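Local coordinates for Card1 endonuclease domain-containing protein (Vibrio cholerae, PDB 1XMX) that is of unknown function but carries a Card1-like endonuclease domain of the PDDEXK clan and may bind nucleic acid, at residues T239-N242 / E243-R247; E326-R329 / D330-G334; D366-K369 / D370-T373. All coordinates share one frame; numbering follows the deposited sequence.

Contact 1 (T239-N242 / E243-R247); sequences TFIN and EEARR
N242 caps helix 243-266 through its side chain, and its backbone O takes the first i to i+4 bond. As N-cap residue it accepts the A245 N-H at its side-chain OD1. N to OD1 is 3.0 Å, and the donor lies close to the line of the amide C=O bond. A chi1 of 59° sets CG between the backbone N and the carbonyl carbon, which folds the amide back over the start of the helix. In the backbone bond, R246 N meets N242 O at 2.9 Å, in the carbonyl plane and nearly straight (165°).

The apolar contacts lie around A245 and the F240 ring. R246 CA sits over one face of that ring, 3.9 Å from its centroid, as a CH-pi contact. R246 CB lies over the same side of the ring, toward its rim, 3.9 Å from F240 CD2; the guanidinium end leads away. The A245 methyl group points back at the strand end. It lies 4.1 Å from F240 CB and 4.0 Å from I241 CG1.

This is the junction where strand 237-240 of a three-stranded antiparallel sheet runs into a long helix. F240 bonds through its backbone to L204. F240 and R246 both pack on C198 of helix 181-201, and E244 touches L166 and L170 of helix 164-179.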
ATOM      1  N   THR A 239       1.333  29.162  21.187  1.00 21.82           N
ATOM      2  CA  THR A 239      -0.054  28.881  20.810  1.00 22.60           C
ATOM      3  C   THR A 239      -0.093  28.363  19.360  1.00 23.88           C
ATOM      4  O   THR A 239       0.335  29.071  18.446  1.00 24.81           O
ATOM      5  CB  THR A 239      -0.927  30.136  20.916  1.00 23.66           C
ATOM      6  OG1 THR A 239      -0.661  30.799  22.162  1.00 21.95           O
ATOM      7  CG2 THR A 239      -2.458  29.788  20.789  1.00 21.93           C
ATOM      8  N   PHE A 240      -0.586  27.144  19.142  1.00 23.34           N
ATOM      9  CA  PHE A 240      -0.887  26.718  17.762  1.00 25.05           C
ATOM     10  C   PHE A 240      -2.184  27.359  17.210  1.00 26.62           C
ATOM     11  O   PHE A 240      -3.159  27.597  17.964  1.00 26.07           O
ATOM     12  CB  PHE A 240      -0.911  25.195  17.657  1.00 23.37           C
ATOM     13  CG  PHE A 240       0.338  24.540  18.209  1.00 23.28           C
ATOM     14  CD1 PHE A 240       1.486  24.408  17.414  1.00 23.50           C
ATOM     15  CD2 PHE A 240       0.354  24.041  19.505  1.00 22.16           C
ATOM     16  CE1 PHE A 240       2.654  23.751  17.923  1.00 23.13           C
ATOM     17  CE2 PHE A 240       1.489  23.426  20.036  1.00 21.73           C
ATOM     18  CZ  PHE A 240       2.650  23.283  19.250  1.00 21.19           C
ATOM     19  N   ILE A 241      -2.172  27.690  15.915  1.00 26.84           N
ATOM     20  CA  ILE A 241      -3.350  28.250  15.308  1.00 28.05           C
ATOM     21  C   ILE A 241      -4.491  27.228  15.273  1.00 27.71           C
ATOM     22  O   ILE A 241      -5.661  27.602  15.288  1.00 27.11           O
ATOM     23  CB  ILE A 241      -3.067  28.796  13.902  1.00 29.45           C
ATOM     24  CG1 ILE A 241      -2.534  27.706  12.966  1.00 30.27           C
ATOM     25  CG2 ILE A 241      -2.070  29.956  13.995  1.00 30.93           C
ATOM     26  CD1 ILE A 241      -2.698  28.042  11.477  1.00 31.82           C
ATOM     27  N   ASN A 242      -4.153  25.943  15.216  1.00 26.17           N
ATOM     28  CA  ASN A 242      -5.187  24.911  15.172  1.00 27.49           C
ATOM     29  C   ASN A 242      -4.679  23.491  15.467  1.00 26.62           C
ATOM     30  O   ASN A 242      -3.494  23.286  15.674  1.00 25.94           O
ATOM     31  CB  ASN A 242      -6.010  24.987  13.858  1.00 27.90           C
ATOM     32  CG  ASN A 242      -5.149  24.815  12.599  1.00 29.55           C
ATOM     33  OD1 ASN A 242      -4.188  24.021  12.571  1.00 30.57           O
ATOM     34  ND2 ASN A 242      -5.484  25.565  11.556  1.00 28.02           N
ATOM     35  N   GLU A 243      -5.586  22.519  15.480  1.00 27.94           N
ATOM     36  CA  GLU A 243      -5.251  21.121  15.819  1.00 29.66           C
ATOM     37  C   GLU A 243      -4.274  20.510  14.848  1.00 27.59           C
ATOM     38  O   GLU A 243      -3.405  19.735  15.236  1.00 25.73           O
ATOM     39  CB  GLU A 243      -6.501  20.242  15.813  1.00 32.26           C
ATOM     40  CG  GLU A 243      -7.530  20.688  16.815  1.00 38.64           C
ATOM     41  CD  GLU A 243      -7.339  19.989  18.152  1.00 41.48           C
ATOM     42  OE1 GLU A 243      -6.541  20.519  18.976  1.00 42.45           O
ATOM     43  OE2 GLU A 243      -7.978  18.909  18.355  1.00 41.94           O
ATOM     44  N   GLU A 244      -4.447  20.837  13.569  1.00 28.12           N
ATOM     45  CA  GLU A 244      -3.549  20.327  12.525  1.00 27.60           C
ATOM     46  C   GLU A 244      -2.129  20.867  12.710  1.00 24.55           C
ATOM     47  O   GLU A 244      -1.184  20.134  12.496  1.00 22.48           O
ATOM     48  CB  GLU A 244      -4.065  20.650  11.135  1.00 30.43           C
ATOM     49  CG  GLU A 244      -3.046  20.353  10.037  1.00 35.47           C
ATOM     50  CD  GLU A 244      -3.323  21.147   8.748  1.00 39.16           C
ATOM     51  OE1 GLU A 244      -3.129  22.391   8.776  1.00 42.77           O
ATOM     52  OE2 GLU A 244      -3.707  20.549   7.707  1.00 40.44           O
ATOM     53  N   ALA A 245      -1.982  22.120  13.163  1.00 23.56           N
ATOM     54  CA  ALA A 245      -0.646  22.652  13.512  1.00 21.77           C
ATOM     55  C   ALA A 245      -0.122  22.005  14.774  1.00 21.59           C
ATOM     56  O   ALA A 245       1.047  21.708  14.878  1.00 23.27           O
ATOM     57  CB  ALA A 245      -0.679  24.174  13.662  1.00 20.07           C
ATOM     58  N   ARG A 246      -0.968  21.802  15.762  1.00 22.85           N
ATOM     59  CA  ARG A 246      -0.524  21.058  16.931  1.00 23.51           C
ATOM     60  C   ARG A 246      -0.083  19.614  16.596  1.00 22.94           C
ATOM     61  O   ARG A 246       0.954  19.176  17.044  1.00 23.14           O
ATOM     62  CB  ARG A 246      -1.590  21.032  18.021  1.00 24.45           C
ATOM     63  CG  ARG A 246      -1.123  20.213  19.262  1.00 26.23           C
ATOM     64  CD  ARG A 246      -2.181  19.433  20.031  1.00 28.30           C
ATOM     65  NE  ARG A 246      -3.082  18.480  19.336  1.00 29.84           N
ATOM     66  CZ  ARG A 246      -2.855  17.211  18.929  1.00 29.71           C
ATOM     67  NH1 ARG A 246      -1.659  16.561  19.014  1.00 26.18           N
ATOM     68  NH2 ARG A 246      -3.899  16.560  18.409  1.00 28.91           N
ATOM     69  N   ARG A 247      -0.858  18.879  15.800  1.00 24.73           N
ATOM     70  CA  ARG A 247      -0.493  17.508  15.399  1.00 26.13           C
ATOM     71  C   ARG A 247       0.814  17.470  14.618  1.00 23.54           C
ATOM     72  O   ARG A 247       1.583  16.509  14.712  1.00 22.84           O
ATOM     73  CB  ARG A 247      -1.566  16.890  14.480  1.00 28.06           C
ATOM     74  CG  ARG A 247      -2.675  16.168  15.227  1.00 31.03           C
ATOM     75  CD  ARG A 247      -3.737  15.590  14.251  1.00 30.73           C
ATOM     76  NE  ARG A 247      -4.959  16.400  14.308  1.00 34.37           N
ATOM     77  CZ  ARG A 247      -5.560  16.942  13.249  1.00 35.17           C
ATOM     78  NH1 ARG A 247      -5.062  16.737  12.037  1.00 35.43           N
ATOM     79  NH2 ARG A 247      -6.677  17.669  13.397  1.00 35.52           N
TER

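Contact 2 (E326-R329 / D330-G334); sequences ESLR and DLLGG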
ATOM      1  N   GLU A 326       6.588  -5.692   8.651  1.00 22.33           N
ATOM      2  CA  GLU A 326       6.630  -6.829   7.750  1.00 26.57           C
ATOM      3  C   GLU A 326       5.335  -7.673   7.749  1.00 26.55           C
ATOM      4  O   GLU A 326       4.907  -8.243   6.719  1.00 23.62           O
ATOM      5  CB  GLU A 326       7.767  -7.759   8.126  1.00 29.79           C
ATOM      6  CG  GLU A 326       8.001  -8.746   7.026  1.00 36.50           C
ATOM      7  CD  GLU A 326       8.349 -10.116   7.536  1.00 40.76           C
ATOM      8  OE1 GLU A 326       7.890 -10.457   8.656  1.00 44.56           O
ATOM      9  OE2 GLU A 326       9.100 -10.855   6.836  1.00 43.30           O
ATOM     10  N   SER A 327       4.738  -7.782   8.922  1.00 25.72           N
ATOM     11  CA  SER A 327       3.547  -8.545   9.070  1.00 25.62           C
ATOM     12  C   SER A 327       2.332  -7.837   8.422  1.00 25.72           C
ATOM     13  O   SER A 327       1.440  -8.483   7.863  1.00 26.01           O
ATOM     14  CB  SER A 327       3.332  -8.775  10.543  1.00 27.32           C
ATOM     15  OG  SER A 327       1.971  -8.948  10.773  1.00 31.47           O
ATOM     16  N   LEU A 328       2.257  -6.528   8.545  1.00 24.64           N
ATOM     17  CA  LEU A 328       1.224  -5.780   7.860  1.00 26.92           C
ATOM     18  C   LEU A 328       1.345  -5.893   6.316  1.00 27.93           C
ATOM     19  O   LEU A 328       0.385  -6.157   5.603  1.00 28.92           O
ATOM     20  CB  LEU A 328       1.360  -4.334   8.238  1.00 27.64           C
ATOM     21  CG  LEU A 328       0.797  -4.040   9.605  1.00 27.43           C
ATOM     22  CD1 LEU A 328       1.062  -2.553   9.776  1.00 29.80           C
ATOM     23  CD2 LEU A 328      -0.666  -4.316   9.551  1.00 26.23           C
ATOM     24  N   ARG A 329       2.558  -5.726   5.839  1.00 27.73           N
ATOM     25  CA  ARG A 329       2.884  -5.808   4.439  1.00 28.32           C
ATOM     26  C   ARG A 329       2.289  -7.120   3.820  1.00 28.02           C
ATOM     27  O   ARG A 329       1.404  -7.090   2.940  1.00 25.64           O
ATOM     28  CB  ARG A 329       4.401  -5.721   4.398  1.00 25.93           C
ATOM     29  CG  ARG A 329       5.059  -5.796   3.036  1.00 28.01           C
ATOM     30  CD  ARG A 329       5.823  -7.054   3.049  1.00 28.37           C
ATOM     31  NE  ARG A 329       7.232  -6.832   3.171  1.00 28.85           N
ATOM     32  CZ  ARG A 329       8.065  -7.797   3.516  1.00 30.77           C
ATOM     33  NH1 ARG A 329       7.569  -8.996   3.816  1.00 32.91           N
ATOM     34  NH2 ARG A 329       9.373  -7.566   3.593  1.00 31.57           N
ATOM     35  N   ASP A 330       2.721  -8.260   4.356  1.00 29.09           N
ATOM     36  CA  ASP A 330       2.221  -9.582   3.965  1.00 29.91           C
ATOM     37  C   ASP A 330       0.709  -9.687   3.964  1.00 29.14           C
ATOM     38  O   ASP A 330       0.094 -10.023   2.951  1.00 31.19           O
ATOM     39  CB  ASP A 330       2.832 -10.648   4.889  1.00 32.21           C
ATOM     40  CG  ASP A 330       4.388 -10.704   4.781  1.00 35.59           C
ATOM     41  OD1 ASP A 330       4.930 -10.362   3.663  1.00 36.24           O
ATOM     42  OD2 ASP A 330       5.061 -11.071   5.803  1.00 35.05           O
ATOM     43  N   LEU A 331       0.111  -9.372   5.105  1.00 27.45           N
ATOM     44  CA  LEU A 331      -1.292  -9.563   5.346  1.00 24.48           C
ATOM     45  C   LEU A 331      -2.174  -8.586   4.569  1.00 22.62           C
ATOM     46  O   LEU A 331      -3.352  -8.870   4.344  1.00 18.34           O
ATOM     47  CB  LEU A 331      -1.566  -9.401   6.859  1.00 29.56           C
ATOM     48  CG  LEU A 331      -1.669 -10.718   7.677  1.00 32.39           C
ATOM     49  CD1 LEU A 331      -0.737 -10.778   8.829  1.00 33.23           C
ATOM     50  CD2 LEU A 331      -3.095 -10.966   8.189  1.00 34.88           C
ATOM     51  N   LEU A 332      -1.639  -7.419   4.188  1.00 20.71           N
ATOM     52  CA  LEU A 332      -2.480  -6.412   3.510  1.00 19.44           C
ATOM     53  C   LEU A 332      -2.270  -6.324   1.983  1.00 17.54           C
ATOM     54  O   LEU A 332      -3.080  -5.725   1.231  1.00 16.92           O
ATOM     55  CB  LEU A 332      -2.318  -5.016   4.180  1.00 19.03           C
ATOM     56  CG  LEU A 332      -2.678  -4.864   5.700  1.00 20.87           C
ATOM     57  CD1 LEU A 332      -2.404  -3.489   6.182  1.00 18.94           C
ATOM     58  CD2 LEU A 332      -4.120  -5.159   6.060  1.00 21.04           C
ATOM     59  N   GLY A 333      -1.169  -6.866   1.503  1.00 19.45           N
ATOM     60  CA  GLY A 333      -0.928  -6.776   0.083  1.00 20.25           C
ATOM     61  C   GLY A 333      -0.292  -8.003  -0.512  1.00 22.02           C
ATOM     62  O   GLY A 333       0.121  -7.976  -1.679  1.00 23.25           O
ATOM     63  N   GLY A 334      -0.106  -9.037   0.297  1.00 20.87           N
ATOM     64  CA  GLY A 334       0.349 -10.309  -0.218  1.00 19.59           C
ATOM     65  C   GLY A 334       1.766 -10.281  -0.653  1.00 20.42           C
ATOM     66  O   GLY A 334       2.546  -9.470  -0.178  1.00 20.60           O
TER
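R329 starts with CG anti to its own backbone N (chi1 179°), then bends at chi2 and chi3, which turns its guanidinium back toward D330. In D330, chi1 of -62° puts CG beside the backbone N and anti to the carbonyl carbon. The two side chains then run side by side and point the same way. They belong to a salt-bridge network of E326, R329 and D330 on the last turns of helix 321-333, in the Card1-like endonuclease domain.

R329 NH1 donates to D330 OD1 at 3.0 Å. The oxygen lies at the edge of the guanidinium and in its plane. NH1 comes to the syn side of OD1, 29° out of the carboxylate plane. E326 joins through a long salt bridge, OE2 to R329 NH1 at 3.9 Å. The positive charge of R329 probably eases the approach of the E326 and D330 carboxylates. The other terminal nitrogen, NH2, bonds to L358 O and weakly to G359 O. The guanidinium therefore also ties this helix to the end of helix 349-358.

Backbone i to i+4 bonds run from D330 to E326, from L331 to S327, from L332 to L328 and from G333 to R329. G334 follows with a positive phi. On the buried side, L328 and L332 lie alongside each other and face strands 279-285 and 288-300. L332 meets V281 and L294 there. L328 CD2 comes within 3.9 Å of L332 CD1.

Contact 3 (D366-K369 / D370-T373); sequences DELK and DLKT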
ATOM      1  N   ASP A 366      20.289  10.457   8.115  1.00 30.64           N
ATOM      2  CA  ASP A 366      21.361  10.876   7.233  1.00 32.67           C
ATOM      3  C   ASP A 366      20.820  11.082   5.808  1.00 34.94           C
ATOM      4  O   ASP A 366      21.209  12.036   5.083  1.00 37.49           O
ATOM      5  CB  ASP A 366      22.489   9.844   7.270  1.00 33.28           C
ATOM      6  CG  ASP A 366      23.224   9.819   8.622  1.00 35.77           C
ATOM      7  OD1 ASP A 366      23.189  10.838   9.377  1.00 36.04           O
ATOM      8  OD2 ASP A 366      23.835   8.766   8.932  1.00 36.71           O
ATOM      9  N   GLU A 367      19.875  10.228   5.428  1.00 32.21           N
ATOM     10  CA  GLU A 367      19.345  10.243   4.081  1.00 31.31           C
ATOM     11  C   GLU A 367      18.079  11.037   3.949  1.00 27.05           C
ATOM     12  O   GLU A 367      17.543  11.186   2.844  1.00 24.74           O
ATOM     13  CB  GLU A 367      19.116   8.813   3.672  1.00 34.19           C
ATOM     14  CG  GLU A 367      20.353   8.052   4.039  1.00 39.12           C
ATOM     15  CD  GLU A 367      20.054   6.624   4.253  1.00 42.09           C
ATOM     16  OE1 GLU A 367      20.014   5.952   3.192  1.00 43.39           O
ATOM     17  OE2 GLU A 367      19.840   6.210   5.448  1.00 42.69           O
ATOM     18  N   LEU A 368      17.590  11.554   5.066  1.00 22.76           N
ATOM     19  CA  LEU A 368      16.392  12.381   4.985  1.00 21.58           C
ATOM     20  C   LEU A 368      16.549  13.640   4.139  1.00 20.55           C
ATOM     21  O   LEU A 368      15.563  14.146   3.560  1.00 19.99           O
ATOM     22  CB  LEU A 368      15.868  12.734   6.372  1.00 21.07           C
ATOM     23  CG  LEU A 368      15.013  11.713   7.087  1.00 19.94           C
ATOM     24  CD1 LEU A 368      14.682  12.354   8.428  1.00 21.20           C
ATOM     25  CD2 LEU A 368      13.728  11.433   6.271  1.00 18.78           C
ATOM     26  N   LYS A 369      17.768  14.140   4.051  1.00 21.80           N
ATOM     27  CA  LYS A 369      18.028  15.281   3.162  1.00 26.84           C
ATOM     28  C   LYS A 369      17.936  14.878   1.670  1.00 27.26           C
ATOM     29  O   LYS A 369      17.825  15.728   0.807  1.00 27.98           O
ATOM     30  CB  LYS A 369      19.348  15.995   3.491  1.00 29.61           C
ATOM     31  CG  LYS A 369      20.544  15.098   3.554  1.00 34.36           C
ATOM     32  CD  LYS A 369      21.202  15.169   4.989  1.00 39.07           C
ATOM     33  CE  LYS A 369      22.007  16.469   5.224  1.00 39.83           C
ATOM     34  NZ  LYS A 369      21.690  17.110   6.564  1.00 39.51           N
ATOM     35  N   ASP A 370      17.930  13.578   1.378  1.00 26.13           N
ATOM     36  CA  ASP A 370      17.631  13.114   0.028  1.00 24.08           C
ATOM     37  C   ASP A 370      16.337  12.288  -0.050  1.00 22.53           C
ATOM     38  O   ASP A 370      16.273  11.284  -0.716  1.00 22.32           O
ATOM     39  CB  ASP A 370      18.808  12.342  -0.443  1.00 25.76           C
ATOM     40  CG  ASP A 370      20.026  13.218  -0.548  1.00 29.14           C
ATOM     41  OD1 ASP A 370      20.014  14.170  -1.357  1.00 30.77           O
ATOM     42  OD2 ASP A 370      20.984  12.989   0.203  1.00 30.52           O
ATOM     43  N   LEU A 371      15.325  12.713   0.687  1.00 21.05           N
ATOM     44  CA  LEU A 371      14.124  11.903   0.868  1.00 20.96           C
ATOM     45  C   LEU A 371      13.556  11.625  -0.519  1.00 20.51           C
ATOM     46  O   LEU A 371      13.189  10.522  -0.840  1.00 21.62           O
ATOM     47  CB  LEU A 371      13.094  12.648   1.740  1.00 16.63           C
ATOM     48  CG  LEU A 371      11.710  12.026   2.005  1.00 18.52           C
ATOM     49  CD1 LEU A 371      11.777  10.602   2.651  1.00 18.84           C
ATOM     50  CD2 LEU A 371      10.830  12.927   2.818  1.00 18.89           C
ATOM     51  N   LYS A 372      13.507  12.645  -1.352  1.00 20.74           N
ATOM     52  CA  LYS A 372      12.758  12.524  -2.580  1.00 20.03           C
ATOM     53  C   LYS A 372      13.457  11.535  -3.542  1.00 20.17           C
ATOM     54  O   LYS A 372      12.803  10.738  -4.181  1.00 20.06           O
ATOM     55  CB  LYS A 372      12.512  13.897  -3.211  1.00 19.57           C
ATOM     56  CG  LYS A 372      11.842  13.797  -4.592  1.00 22.75           C
ATOM     57  CD  LYS A 372      11.166  15.100  -4.909  1.00 26.27           C
ATOM     58  CE  LYS A 372      11.631  15.656  -6.237  1.00 29.30           C
ATOM     59  NZ  LYS A 372      10.796  15.007  -7.305  1.00 31.61           N
ATOM     60  N   THR A 373      14.776  11.578  -3.601  1.00 19.82           N
ATOM     61  CA  THR A 373      15.568  10.647  -4.385  1.00 21.86           C
ATOM     62  C   THR A 373      15.491   9.188  -3.895  1.00 22.65           C
ATOM     63  O   THR A 373      15.315   8.259  -4.700  1.00 21.75           O
ATOM     64  CB  THR A 373      17.016  11.129  -4.450  1.00 23.36           C
ATOM     65  OG1 THR A 373      17.025  12.319  -5.237  1.00 26.48           O
ATOM     66  CG2 THR A 373      17.917  10.130  -5.071  1.00 22.42           C
TER
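The backbone N of D370 donates to E367 O at 2.8 Å, the shorter of the two hydrogen bonds in this turn. The bond is bent, with an N-H...O angle of 142°, and the donor stands above the carbonyl plane instead of on a lone pair. A second i to i+3 bond, from L371 N to L368 O at 3.2 Å, is weak. Together they close a tight turn that leads into helix 371-380. D370 holds the N-cap position of that helix, but its side chain makes no capping bond.

With chi1 at -64°, the carboxylate of D370 turns back along the preceding peptide. CG lies 3.5 Å from K369 C, and OD2 is 4.0 Å from K369 CG. The lysine and aspartate side chains cross at an angle, and the bent K369 chain takes its amino group elsewhere. NZ bonds to S179 O, at the end of helix 164-179. This links the turn to a helix distant in sequence.

The buried face of the turn is leucine. L368 and L371 lie side by side and point the same way, with L368 CD2 4.2 Å from L371 CD1. L371 CB also rests 3.4 Å from L368 O, the oxygen that accepts the weak bond.

Both leucines pack on I363 of strand 361-363, just before the turn in the chain. L368 also touches A181 of helix 181-201, while L371 reaches L257 of helix 243-266. The turn thus joins strand 361-363 to helices 181-201 and 243-266 through its leucines, and to the end of helix 164-179 through K369.

How the contacts relate
The three contacts follow one another along the chain and do not touch. Contacts 1 and 2 have centres 33 Å apart. Contact 3 is 26 Å from contact 1 and 25 Å from contact 2, again between centres. Nearest atoms are about 15 to 19 Å apart in each pair. Contacts 1 and 3 share two helices: contact 1 opens helix 243-266 and packs on helix 181-201, and L371 and L368 of contact 3 lean on the same two. Contact 2 reaches L358 and G359, which precede strand 361-363, on which contact 3 packs. A formic acid, probably from the crystallisation liquor, lies about 5 Å from the E244 side chain of contact 1.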